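PDB 4UEJ: galactitol-1-phosphate 5-dehydrogenase, which oxidises galactitol 1-phosphate to D-tagatose 6-phosphate with NAD(+), as a homodimeric, zinc-dependent member of the alcohol dehydrogenase family. Local coordinates for residues A[133-138]-A[305-310]; A[150-155]-A[255-260]; A[175-180]-A[188-193]; A[202-207]-A[314-319]; A[215-220]-A[243-248]. One frame throughout, in Å; residues are numbered along the deposited sequence. Where two conformers were deposited one is given.

Contact 1 of 5, residues A[133-138]-A[305-310]; sequences TDMPIE and LLTERK
The backbones come nearest where the CA atoms of Met135 and Thr307 lie 6.9 Å apart. Residues 133-138 lie in the loop between strand 128-130 and helix 143-155. Residues 305-310 carry the end of helix 297-307, which closes in a Schellman motif. Arg309 takes a positive phi of 66°. Its N bonds to Leu306 O at 3.0 Å, and Lys310 N bonds to Leu305 O over the same length. The side-chain contact is made by the methyl end of Met135. The chain runs out extended from the backbone, with chi1 and chi2 both near 180°, and bends at chi3 (-65°). The bend sets CE against the last turn of the helix. There Met135 CE lies 3.9 Å from Leu306 CB and equally far from Thr307 CG2. Met135 passes Thr307 at about a right angle and Leu306 at a slant. The hydroxyl of Thr307 turns to its own helix and bonds to Arg304 O. Leu306 also packs on Ile143 and Ile146 of helix 143-155, so Met135 adds to an apolar patch between the loop and two helices. Beside this patch a water links the segments through weak bonds. It donates to Asp134 O and Asp134 OD2, and it accepts from Arg309 NH2 at 2.7 Å, also weakly.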
# COMPACT_ATOMS: atom_id res chain seq x y z
N THR A 133 27.15 -14.90 -24.51
CA THR A 133 28.46 -15.56 -24.49
C THR A 133 29.61 -14.59 -24.17
O THR A 133 30.66 -15.02 -23.70
CB THR A 133 28.74 -16.25 -25.84
OG1 THR A 133 28.60 -15.31 -26.91
CG2 THR A 133 27.78 -17.41 -26.06
N ASP A 134 29.40 -13.30 -24.41
CA ASP A 134 30.45 -12.32 -24.16
C ASP A 134 30.38 -11.73 -22.74
O ASP A 134 31.22 -10.92 -22.35
CB ASP A 134 30.39 -11.19 -25.20
CG ASP A 134 29.18 -10.28 -25.03
OD1 ASP A 134 28.16 -10.73 -24.46
OD2 ASP A 134 29.25 -9.11 -25.45
N MET A 135 29.38 -12.14 -21.97
CA MET A 135 29.26 -11.63 -20.62
C MET A 135 30.26 -12.30 -19.69
O MET A 135 30.32 -13.53 -19.61
CB MET A 135 27.84 -11.84 -20.09
CG MET A 135 27.66 -11.43 -18.65
SD MET A 135 25.96 -11.60 -18.03
CE MET A 135 25.09 -10.39 -19.03
N PRO A 136 31.07 -11.49 -19.00
CA PRO A 136 31.98 -12.08 -18.01
C PRO A 136 31.15 -12.88 -17.02
O PRO A 136 30.15 -12.38 -16.52
CB PRO A 136 32.65 -10.86 -17.36
CG PRO A 136 32.53 -9.77 -18.41
CD PRO A 136 31.19 -10.02 -19.05
N ILE A 137 31.55 -14.13 -16.79
CA ILE A 137 30.72 -15.08 -16.06
C ILE A 137 30.43 -14.59 -14.65
O ILE A 137 29.33 -14.79 -14.13
CB ILE A 137 31.37 -16.48 -16.02
CG1 ILE A 137 30.39 -17.51 -15.46
CG2 ILE A 137 32.69 -16.48 -15.26
CD1 ILE A 137 29.15 -17.67 -16.29
N GLU A 138 31.40 -13.91 -14.04
CA GLU A 138 31.24 -13.35 -12.71
C GLU A 138 30.04 -12.41 -12.65
O GLU A 138 29.33 -12.38 -11.64
CB GLU A 138 32.50 -12.61 -12.27
CG GLU A 138 32.38 -11.93 -10.91
CD GLU A 138 33.66 -11.24 -10.47
OE1 GLU A 138 34.68 -11.94 -10.26
OE2 GLU A 138 33.65 -9.99 -10.33
N LEU A 305 20.64 -4.68 -19.78
CA LEU A 305 21.26 -3.51 -19.15
C LEU A 305 22.74 -3.78 -18.89
O LEU A 305 23.59 -2.90 -19.06
CB LEU A 305 20.55 -3.15 -17.86
CG LEU A 305 19.14 -2.59 -18.07
CD1 LEU A 305 18.47 -2.37 -16.73
CD2 LEU A 305 19.18 -1.30 -18.87
N LEU A 306 23.05 -5.00 -18.46
CA LEU A 306 24.45 -5.37 -18.24
C LEU A 306 25.24 -5.34 -19.54
O LEU A 306 26.34 -4.79 -19.61
CB LEU A 306 24.53 -6.77 -17.61
CG LEU A 306 24.28 -6.85 -16.10
CD1 LEU A 306 24.04 -8.30 -15.64
CD2 LEU A 306 25.45 -6.25 -15.34
N THR A 307 24.67 -5.93 -20.59
CA THR A 307 25.42 -6.01 -21.83
C THR A 307 25.60 -4.63 -22.43
O THR A 307 26.60 -4.37 -23.09
CB THR A 307 24.72 -6.92 -22.85
OG1 THR A 307 23.45 -6.37 -23.20
CG2 THR A 307 24.52 -8.27 -22.25
N GLU A 308 24.66 -3.73 -22.16
CA GLU A 308 24.72 -2.37 -22.69
C GLU A 308 25.60 -1.47 -21.86
O GLU A 308 25.69 -0.28 -22.14
CB GLU A 308 23.32 -1.78 -22.78
CG GLU A 308 22.48 -2.47 -23.82
CD GLU A 308 21.04 -2.08 -23.77
OE1 GLU A 308 20.67 -1.10 -23.08
OE2 GLU A 308 20.26 -2.78 -24.43
N ARG A 309 26.23 -2.02 -20.83
CA ARG A 309 27.14 -1.25 -19.98
C ARG A 309 26.43 -0.17 -19.19
O ARG A 309 27.02 0.86 -18.88
CB ARG A 309 28.25 -0.60 -20.83
CG ARG A 309 29.04 -1.54 -21.68
CD ARG A 309 29.43 -2.78 -20.94
NE ARG A 309 30.52 -3.49 -21.61
CZ ARG A 309 30.68 -4.80 -21.59
NH1 ARG A 309 29.81 -5.57 -20.93
NH2 ARG A 309 31.70 -5.36 -22.22
N LYS A 310 25.16 -0.38 -18.89
CA LYS A 310 24.39 0.61 -18.14
C LYS A 310 24.50 0.36 -16.64
O LYS A 310 24.09 1.19 -15.83
CB LYS A 310 22.92 0.59 -18.56
CG LYS A 310 22.68 0.56 -20.05
CD LYS A 310 22.82 1.92 -20.68
CE LYS A 310 21.47 2.41 -21.21
NZ LYS A 310 20.92 1.59 -22.34
O HOH W 1 30.85 -7.68 -23.23

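Contact 2 of 5, residues A[150-155]-A[255-260]; sequences LHAFHL and QLALVG
Ala152 meets Ala257 and Val259 through methyl groups alone, and the flat groups lie beside this contact on the helix. Leu155 CG sits over one face of the His151 imidazole, 3.9 Å from its plane and nearer the ring's margin than its centre. Both ring nitrogens have partners. ND1 is hydrogen-bonded to Glu298 and NE2 to Glu280 of the second subunit, so the ring is held between two carboxylates, one from each chain. The contact itself is made on another side of helix 143-155. The CB of Ala152 points to the strand and lies 4.2 Å from Ala257 CB. The same methyl touches Val259 CG2 at 3.9 Å, in the conformer of Val259 described here. That branch is placed by a chi1 of -179°, which puts CG1 opposite the backbone N and CG2 opposite the carbonyl carbon. With small side chains facing each other, helix and strand come close, the CA atoms of Ala152 and Ala257 being 6.2 Å apart. Strand 255-258 belongs to the parallel sheet of the Rossmann-type NAD-binding domain, and Val259 follows directly after its end. The side chain of Val259 is about 5 Å from a bound glycerol. Gln255, at the start of the strand, bonds through NE2 to Ala156 O, just past the helix. Strand 255-258 runs between strands 231-235 and 282-285, while helix 143-155 lies over the sheet, with Phe153 on strand 231-235 and Leu150 against helix 297-307.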
# COMPACT_ATOMS: atom_id res chain seq x y z
N LEU A 150 14.20 -4.53 -10.35
CA LEU A 150 13.44 -4.45 -11.58
C LEU A 150 12.01 -4.93 -11.36
O LEU A 150 11.08 -4.39 -11.96
CB LEU A 150 14.08 -5.28 -12.69
CG LEU A 150 15.40 -4.70 -13.22
CD1 LEU A 150 15.87 -5.57 -14.40
CD2 LEU A 150 15.18 -3.28 -13.69
N HIS A 151 11.84 -5.94 -10.52
CA HIS A 151 10.50 -6.47 -10.25
C HIS A 151 9.65 -5.41 -9.55
O HIS A 151 8.48 -5.23 -9.89
CB HIS A 151 10.56 -7.72 -9.38
CG HIS A 151 9.22 -8.33 -9.14
ND1 HIS A 151 8.46 -8.87 -10.16
CD2 HIS A 151 8.48 -8.47 -8.02
CE1 HIS A 151 7.32 -9.31 -9.67
NE2 HIS A 151 7.31 -9.09 -8.37
N ALA A 152 10.25 -4.72 -8.58
CA ALA A 152 9.55 -3.62 -7.91
C ALA A 152 9.17 -2.51 -8.89
O ALA A 152 8.03 -2.02 -8.85
CB ALA A 152 10.37 -3.06 -6.78
N PHE A 153 10.10 -2.10 -9.77
CA PHE A 153 9.76 -1.11 -10.81
C PHE A 153 8.60 -1.59 -11.69
O PHE A 153 7.70 -0.83 -12.06
CB PHE A 153 10.97 -0.79 -11.70
CG PHE A 153 12.08 -0.08 -10.99
CD1 PHE A 153 11.85 0.66 -9.84
CD2 PHE A 153 13.38 -0.16 -11.47
CE1 PHE A 153 12.88 1.32 -9.19
CE2 PHE A 153 14.43 0.50 -10.81
CZ PHE A 153 14.17 1.22 -9.67
N HIS A 154 8.63 -2.87 -12.05
CA HIS A 154 7.58 -3.45 -12.87
C HIS A 154 6.22 -3.36 -12.19
O HIS A 154 5.23 -2.99 -12.81
CB HIS A 154 7.90 -4.91 -13.20
CG HIS A 154 6.86 -5.59 -14.03
ND1 HIS A 154 6.66 -6.95 -14.01
CD2 HIS A 154 5.97 -5.09 -14.92
CE1 HIS A 154 5.68 -7.26 -14.84
NE2 HIS A 154 5.24 -6.15 -15.40
N LEU A 155 6.18 -3.68 -10.90
CA LEU A 155 4.91 -3.61 -10.16
C LEU A 155 4.40 -2.19 -10.09
O LEU A 155 3.20 -1.97 -10.00
CB LEU A 155 5.06 -4.17 -8.76
CG LEU A 155 5.30 -5.68 -8.67
CD1 LEU A 155 5.50 -6.07 -7.22
CD2 LEU A 155 4.15 -6.45 -9.28
N GLN A 255 4.23 6.48 -4.95
CA GLN A 255 4.24 5.02 -4.92
C GLN A 255 5.33 4.57 -3.99
O GLN A 255 6.48 5.03 -4.08
CB GLN A 255 4.47 4.43 -6.31
CG GLN A 255 3.32 4.62 -7.28
CD GLN A 255 3.74 4.23 -8.67
OE1 GLN A 255 4.68 4.82 -9.24
NE2 GLN A 255 3.10 3.22 -9.22
N LEU A 256 5.01 3.66 -3.08
CA LEU A 256 6.00 3.14 -2.15
C LEU A 256 6.10 1.63 -2.26
O LEU A 256 5.24 0.90 -1.77
CB LEU A 256 5.66 3.54 -0.71
CG LEU A 256 6.40 2.85 0.44
CD1 LEU A 256 7.92 2.88 0.25
CD2 LEU A 256 6.00 3.49 1.75
N ALA A 257 7.18 1.18 -2.91
CA ALA A 257 7.40 -0.25 -3.13
C ALA A 257 8.23 -0.84 -2.01
O ALA A 257 9.34 -0.39 -1.72
CB ALA A 257 8.09 -0.48 -4.46
N LEU A 258 7.68 -1.88 -1.39
CA LEU A 258 8.32 -2.49 -0.24
C LEU A 258 9.05 -3.72 -0.71
O LEU A 258 8.43 -4.68 -1.16
CB LEU A 258 7.28 -2.87 0.82
CG LEU A 258 6.42 -1.73 1.38
CD1 LEU A 258 5.37 -2.29 2.33
CD2 LEU A 258 7.28 -0.69 2.08
N VAL A 259 10.37 -3.68 -0.58
CA VAL A 259 11.23 -4.73 -1.09
C VAL A 259 11.84 -5.49 0.08
O VAL A 259 12.01 -6.71 0.03
CB VAL A 259 12.33 -4.11 -1.97
CG1 VAL A 259 13.22 -5.18 -2.54
CG2 VAL A 259 11.68 -3.29 -3.09
N GLY A 260 12.12 -4.76 1.15
CA GLY A 260 12.80 -5.29 2.31
C GLY A 260 11.87 -5.93 3.32
O GLY A 260 10.89 -5.34 3.75

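Contact 3 of 5, residues A[175-180]-A[188-193]; sequences LAIQCA and VTAIDI
Ala180 N donates to Ala176 O at 2.9 Å, a bond of the helical turn; the CB of Ala180 points toward the strand. Cys179 N bonds to Leu175 O over the same distance. Across the contact everything is apolar. Val188 divides its two methyls between two helix residues. Its CG1 rests 3.9 Å from Ile177 CG2, and its CG2 lies 3.8 Å from Ala180 CB. A chi1 of -178° sets CG1 opposite the backbone N and allows this split. Ile177 reaches further along the strand with its longer branch. Its chi2 of 170° extends CD1 away from the helix, to 3.7 Å from Ala190 CB. Ile177 and Val188 pass each other at a slant.

Helix 171-182 and strand 187-192 belong to a beta-alpha-beta unit that begins with strand 163-167, the first unit of the Rossmann-type domain. The axes of the short segments 175-180 and 188-192 approach to 9.2 Å and run nearly antiparallel, at 173°. The chain thus turns back after the helix to enter the next strand of the parallel sheet. All four touching residues are buried. Ile177 also packs on Ile166 and Ala180 on Val164, both of the first strand. Ile177 and Ala190 also both meet Ala201 of helix 196-203. At the far end of the strand, Asp192 OD1 accepts a hydrogen bond from Ala169 N, in the turn after strand 163-167.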
# COMPACT_ATOMS: atom_id res chain seq x y z
N LEU A 175 22.00 -1.34 -6.90
CA LEU A 175 21.62 -1.80 -8.24
C LEU A 175 20.36 -1.08 -8.72
O LEU A 175 20.27 -0.68 -9.88
CB LEU A 175 21.41 -3.32 -8.26
CG LEU A 175 22.72 -4.13 -8.14
CD1 LEU A 175 22.39 -5.59 -7.79
CD2 LEU A 175 23.51 -4.06 -9.41
N ALA A 176 19.41 -0.92 -7.81
CA ALA A 176 18.17 -0.23 -8.13
C ALA A 176 18.41 1.22 -8.58
O ALA A 176 17.75 1.72 -9.48
CB ALA A 176 17.22 -0.25 -6.93
N ILE A 177 19.37 1.89 -7.96
CA ILE A 177 19.74 3.23 -8.41
C ILE A 177 20.19 3.21 -9.85
O ILE A 177 19.72 4.01 -10.67
CB ILE A 177 20.86 3.81 -7.54
CG1 ILE A 177 20.33 4.06 -6.13
CG2 ILE A 177 21.41 5.09 -8.18
CD1 ILE A 177 21.41 4.40 -5.13
N GLN A 178 21.10 2.29 -10.17
CA GLN A 178 21.63 2.16 -11.51
C GLN A 178 20.53 1.85 -12.52
O GLN A 178 20.51 2.41 -13.62
CB GLN A 178 22.72 1.08 -11.56
CG GLN A 178 23.89 1.36 -10.66
CD GLN A 178 24.96 0.30 -10.79
OE1 GLN A 178 25.08 -0.33 -11.84
NE2 GLN A 178 25.74 0.09 -9.74
N CYS A 179 19.61 0.96 -12.15
CA CYS A 179 18.52 0.59 -13.05
C CYS A 179 17.57 1.77 -13.27
O CYS A 179 17.17 2.04 -14.40
CB CYS A 179 17.76 -0.62 -12.54
SG CYS A 179 18.74 -2.14 -12.67
N ALA A 180 17.24 2.49 -12.20
CA ALA A 180 16.37 3.66 -12.31
C ALA A 180 16.93 4.68 -13.29
O ALA A 180 16.20 5.25 -14.10
CB ALA A 180 16.15 4.30 -10.94
N VAL A 188 16.96 10.49 -9.23
CA VAL A 188 17.11 9.42 -8.26
C VAL A 188 17.76 9.98 -7.01
O VAL A 188 18.79 10.66 -7.09
CB VAL A 188 17.97 8.26 -8.82
CG1 VAL A 188 18.06 7.14 -7.81
CG2 VAL A 188 17.40 7.78 -10.14
N THR A 189 17.14 9.70 -5.87
CA THR A 189 17.63 10.13 -4.57
C THR A 189 17.98 8.88 -3.78
O THR A 189 17.22 7.91 -3.81
CB THR A 189 16.56 10.95 -3.81
OG1 THR A 189 16.36 12.20 -4.49
CG2 THR A 189 16.98 11.20 -2.37
N ALA A 190 19.10 8.88 -3.07
CA ALA A 190 19.44 7.71 -2.26
C ALA A 190 19.49 8.07 -0.78
O ALA A 190 20.00 9.10 -0.41
CB ALA A 190 20.79 7.12 -2.71
N ILE A 191 18.94 7.19 0.06
CA ILE A 191 18.89 7.43 1.49
C ILE A 191 19.47 6.26 2.26
O ILE A 191 19.12 5.12 1.99
CB ILE A 191 17.43 7.69 1.96
CG1 ILE A 191 16.80 8.82 1.14
CG2 ILE A 191 17.40 7.97 3.45
CD1 ILE A 191 15.35 9.17 1.56
N ASP A 192 20.35 6.52 3.22
CA ASP A 192 20.97 5.45 4.00
C ASP A 192 21.47 5.95 5.35
O ASP A 192 21.72 7.14 5.52
CB ASP A 192 22.13 4.82 3.22
CG ASP A 192 22.51 3.45 3.76
OD1 ASP A 192 21.69 2.52 3.67
OD2 ASP A 192 23.64 3.29 4.28
N ILE A 193 21.60 5.03 6.31
CA ILE A 193 22.06 5.38 7.66
C ILE A 193 23.54 5.73 7.71
O ILE A 193 23.98 6.44 8.62
CB ILE A 193 21.80 4.23 8.68
CG1 ILE A 193 22.79 3.09 8.47
CG2 ILE A 193 20.36 3.74 8.59
CD1 ILE A 193 22.87 2.12 9.63

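Contact 4 of 5, residues A[202-207]-A[314-319]; sequences KSFGAM and EPLIAH
Phe204 and Leu316 are brought together by similar first torsions. In Phe204 chi1 is -71°, which sets CG opposite the carbonyl carbon and brings the far end of the ring up to Pro315 and Leu316. In Leu316 a chi1 of -57° likewise sets CG opposite the carbonyl carbon; CD1 continues the extended chain, and CD2, the other branch, is the methyl that meets the ring. Leu316 CD2 touches Phe204 CE2 at 3.7 Å, coming in obliquely. Pro315 approaches differently. Its CB lies at the ring edge, near the ring plane, 3.9 Å from Phe204 CZ. Its CG is 4.0 Å from Phe204 CE1. The far end of the phenyl ring is therefore met by two neighbouring residues of a 3-10 turn. That turn is closed by a bond of 3.1 Å from Ile317 N to Glu314 O.

The backbones stay well apart, and the ring bridges them. Phe204 stands where helix 196-203 ends. Gly205 follows with a positive phi of 112°, and its N bonds to Lys202 O at 3.0 Å, as part of a Schellman motif. Ile177 and Gln178 of helix 171-182 also pack on the phenyl ring, while Leu316 lies on Leu174 and Leu175 of the same helix. The carboxylate of Glu314 makes a salt bridge with Arg320. Strand 317-321 runs parallel to strand 341-344 in the mixed sheet. The contact joins the Rossmann-type domain to the sheet of the GroES-like part, the two domains of a medium-chain zinc dehydrogenase.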
# COMPACT_ATOMS: atom_id res chain seq x y z
N LYS A 202 25.93 8.42 -5.58
CA LYS A 202 26.03 9.55 -6.51
C LYS A 202 26.80 9.16 -7.78
O LYS A 202 26.44 9.60 -8.87
CB LYS A 202 26.72 10.76 -5.86
CG LYS A 202 25.98 11.34 -4.65
CD LYS A 202 26.93 12.17 -3.82
CE LYS A 202 26.27 12.69 -2.57
NZ LYS A 202 25.54 13.95 -2.84
N SER A 203 27.83 8.33 -7.64
CA SER A 203 28.61 7.87 -8.79
C SER A 203 27.77 7.00 -9.72
O SER A 203 28.08 6.87 -10.90
CB SER A 203 29.86 7.11 -8.34
OG SER A 203 29.56 5.76 -8.02
N PHE A 204 26.72 6.40 -9.17
CA PHE A 204 25.81 5.55 -9.92
C PHE A 204 24.67 6.36 -10.52
O PHE A 204 23.80 5.80 -11.20
CB PHE A 204 25.23 4.47 -9.02
CG PHE A 204 26.22 3.42 -8.64
CD1 PHE A 204 27.31 3.16 -9.46
CD2 PHE A 204 26.07 2.69 -7.48
CE1 PHE A 204 28.24 2.19 -9.12
CE2 PHE A 204 26.97 1.72 -7.14
CZ PHE A 204 28.07 1.46 -7.96
N GLY A 205 24.67 7.66 -10.26
CA GLY A 205 23.66 8.52 -10.84
C GLY A 205 22.64 9.13 -9.91
O GLY A 205 21.77 9.87 -10.37
N ALA A 206 22.71 8.87 -8.60
CA ALA A 206 21.81 9.57 -7.69
C ALA A 206 22.19 11.05 -7.70
O ALA A 206 23.36 11.39 -7.62
CB ALA A 206 21.87 9.00 -6.27
N MET A 207 21.21 11.93 -7.85
CA MET A 207 21.52 13.35 -7.94
C MET A 207 21.64 13.97 -6.56
O MET A 207 22.21 15.06 -6.40
CB MET A 207 20.49 14.08 -8.80
CG MET A 207 19.04 13.70 -8.53
SD MET A 207 18.29 14.70 -7.23
CE MET A 207 18.49 16.34 -7.90
N GLU A 314 31.59 -3.83 -10.51
CA GLU A 314 32.86 -3.88 -9.78
C GLU A 314 32.85 -3.09 -8.45
O GLU A 314 33.34 -3.60 -7.44
CB GLU A 314 34.00 -3.39 -10.68
CG GLU A 314 35.38 -3.69 -10.12
CD GLU A 314 35.58 -5.18 -9.84
OE1 GLU A 314 35.09 -6.00 -10.64
OE2 GLU A 314 36.22 -5.51 -8.82
N PRO A 315 32.30 -1.86 -8.44
CA PRO A 315 32.38 -1.11 -7.18
C PRO A 315 31.57 -1.74 -6.05
O PRO A 315 31.80 -1.41 -4.90
CB PRO A 315 31.80 0.27 -7.53
CG PRO A 315 31.78 0.33 -9.01
CD PRO A 315 31.67 -1.06 -9.51
N LEU A 316 30.64 -2.62 -6.40
CA LEU A 316 29.77 -3.25 -5.41
C LEU A 316 30.47 -4.34 -4.63
O LEU A 316 30.02 -4.73 -3.55
CB LEU A 316 28.53 -3.84 -6.09
CG LEU A 316 27.69 -2.87 -6.92
CD1 LEU A 316 26.57 -3.61 -7.64
CD2 LEU A 316 27.14 -1.79 -6.02
N ILE A 317 31.57 -4.86 -5.17
CA ILE A 317 32.18 -6.07 -4.63
C ILE A 317 33.18 -5.76 -3.53
O ILE A 317 34.14 -5.01 -3.74
CB ILE A 317 32.85 -6.90 -5.75
CG1 ILE A 317 31.81 -7.30 -6.79
CG2 ILE A 317 33.50 -8.13 -5.17
CD1 ILE A 317 32.37 -7.79 -8.11
N ALA A 318 32.95 -6.33 -2.35
CA ALA A 318 33.82 -6.12 -1.21
C ALA A 318 34.81 -7.26 -1.04
O ALA A 318 35.90 -7.08 -0.49
CB ALA A 318 33.00 -5.94 0.07
N HIS A 319 34.43 -8.44 -1.51
CA HIS A 319 35.28 -9.61 -1.31
C HIS A 319 35.15 -10.61 -2.44
O HIS A 319 34.04 -10.94 -2.88
CB HIS A 319 34.94 -10.28 0.02
CG HIS A 319 35.86 -11.39 0.39
ND1 HIS A 319 37.06 -11.17 1.04
CD2 HIS A 319 35.78 -12.73 0.19
CE1 HIS A 319 37.67 -12.33 1.23
NE2 HIS A 319 36.91 -13.29 0.73

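Contact 5 of 5, residues A[215-220]-A[243-248]; sequences MSAPQM and VELAVE
A capping box opens helix 217-223, and Ala217 in its first turn packs against Leu245 and Glu248 of helix 240-249. Ser216 is the N-cap. Its N donates to Gln219 OE1 at 2.9 Å in a nearly straight bond (166°), with the donor tilted 21° from the carbonyl plane. In return Gln219 N bonds weakly to Ser216 OG at 3.4 Å. The methyl of Ala217 sits between two side chains of the other helix. Its CB is 3.7 Å from Leu245 CD1 and just as far from Glu248 CB. One turn on, Met220 lies across Leu245 at about a right angle, with SD 4.0 Å from Leu245 CD1. The leucine reaches both partners because its chi1 of 177° sets CG opposite the backbone N, which places both methyls against helix 217-223. Glu248 touches only with the base of its side chain. Its chain bends at chi2, and its carboxylate makes a salt bridge with Lys275 and a hydrogen bond with Thr272, both on helix 270-278. Met220 also packs on Phe210 of strand 208-211. Adjacent helices lying side by side against a parallel sheet in this way are characteristic of the Rossmann fold.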
# COMPACT_ATOMS: atom_id res chain seq x y z
N MET A 215 19.89 13.54 9.08
CA MET A 215 18.71 14.32 8.70
C MET A 215 17.44 13.65 9.20
O MET A 215 17.31 12.44 9.14
CB MET A 215 18.62 14.48 7.18
CG MET A 215 19.86 15.03 6.52
SD MET A 215 19.64 15.14 4.74
CE MET A 215 18.24 16.28 4.65
N SER A 216 16.51 14.46 9.68
CA SER A 216 15.18 14.00 10.04
C SER A 216 14.29 13.92 8.81
O SER A 216 14.64 14.47 7.77
CB SER A 216 14.55 14.95 11.05
OG SER A 216 14.36 16.21 10.44
N ALA A 217 13.14 13.27 8.93
CA ALA A 217 12.23 13.19 7.80
C ALA A 217 11.74 14.57 7.32
O ALA A 217 11.67 14.80 6.12
CB ALA A 217 11.04 12.28 8.12
N PRO A 218 11.39 15.48 8.25
CA PRO A 218 10.95 16.79 7.73
C PRO A 218 12.05 17.52 6.97
O PRO A 218 11.77 18.23 6.01
CB PRO A 218 10.58 17.56 9.00
CG PRO A 218 10.24 16.52 9.99
CD PRO A 218 11.16 15.38 9.70
N GLN A 219 13.30 17.33 7.40
CA GLN A 219 14.41 17.94 6.69
C GLN A 219 14.53 17.38 5.29
O GLN A 219 14.78 18.12 4.34
CB GLN A 219 15.71 17.75 7.47
CG GLN A 219 15.74 18.59 8.73
CD GLN A 219 16.98 18.35 9.56
OE1 GLN A 219 17.47 17.23 9.66
NE2 GLN A 219 17.50 19.42 10.17
N MET A 220 14.33 16.08 5.16
CA MET A 220 14.36 15.45 3.85
C MET A 220 13.17 15.91 3.00
O MET A 220 13.32 16.16 1.81
CB MET A 220 14.34 13.93 3.97
CG MET A 220 15.53 13.36 4.71
SD MET A 220 15.38 11.57 4.75
CE MET A 220 16.54 11.15 6.04
N VAL A 243 10.75 1.99 6.80
CA VAL A 243 9.36 1.96 6.33
C VAL A 243 8.64 3.21 6.82
O VAL A 243 7.96 3.88 6.05
CB VAL A 243 8.59 0.71 6.83
CG1 VAL A 243 7.15 0.75 6.32
CG2 VAL A 243 9.28 -0.56 6.38
N GLU A 244 8.78 3.50 8.11
CA GLU A 244 8.24 4.73 8.68
C GLU A 244 8.77 5.97 7.95
O GLU A 244 8.00 6.88 7.63
CB GLU A 244 8.59 4.83 10.17
CG GLU A 244 8.13 6.10 10.85
CD GLU A 244 8.55 6.15 12.32
OE1 GLU A 244 9.72 5.83 12.62
OE2 GLU A 244 7.70 6.50 13.17
N LEU A 245 10.07 5.99 7.68
CA LEU A 245 10.67 7.13 7.01
C LEU A 245 10.04 7.35 5.63
O LEU A 245 9.73 8.48 5.25
CB LEU A 245 12.18 6.94 6.86
CG LEU A 245 12.87 8.07 6.10
CD1 LEU A 245 12.86 9.32 6.93
CD2 LEU A 245 14.30 7.66 5.75
N ALA A 246 9.82 6.26 4.91
CA ALA A 246 9.29 6.35 3.57
C ALA A 246 7.92 7.03 3.58
O ALA A 246 7.63 7.89 2.77
CB ALA A 246 9.21 4.95 2.95
N VAL A 247 7.09 6.65 4.54
CA VAL A 247 5.77 7.25 4.65
C VAL A 247 5.88 8.71 5.03
O VAL A 247 5.18 9.56 4.49
CB VAL A 247 4.90 6.50 5.68
CG1 VAL A 247 3.58 7.26 5.93
CG2 VAL A 247 4.62 5.09 5.18
N GLU A 248 6.78 9.02 5.96
CA GLU A 248 6.93 10.39 6.43
C GLU A 248 7.47 11.35 5.35
O GLU A 248 7.07 12.52 5.31
CB GLU A 248 7.84 10.44 7.66
CG GLU A 248 7.16 9.87 8.91
CD GLU A 248 5.99 10.73 9.39
OE1 GLU A 248 6.00 11.95 9.12
OE2 GLU A 248 5.07 10.19 10.04

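Contacts 2 and 3 reach the same parallel sheet and touch, with Phe153 CZ 3.6 Å from Ala176 O. Contacts 3 and 4 have centres 10 Å apart and touch: Val188 O lies 2.8 Å from Met207 N, a probable hydrogen bond. Contact 5 meets the other face of strand 187-192, where Ile191 CD1 lies 4.0 Å from Met220 SD. Contact 1 is remote from contact 5, with centres 36 Å apart, but reaches contact 4 through Glu138 and Ile317. Contact 2 lies close to the active site: the side chain of Val259 is about 9 Å from a zinc ion. In contact 1, Leu306 is about 10 Å from Glu144, probably a ligand of the catalytic zinc.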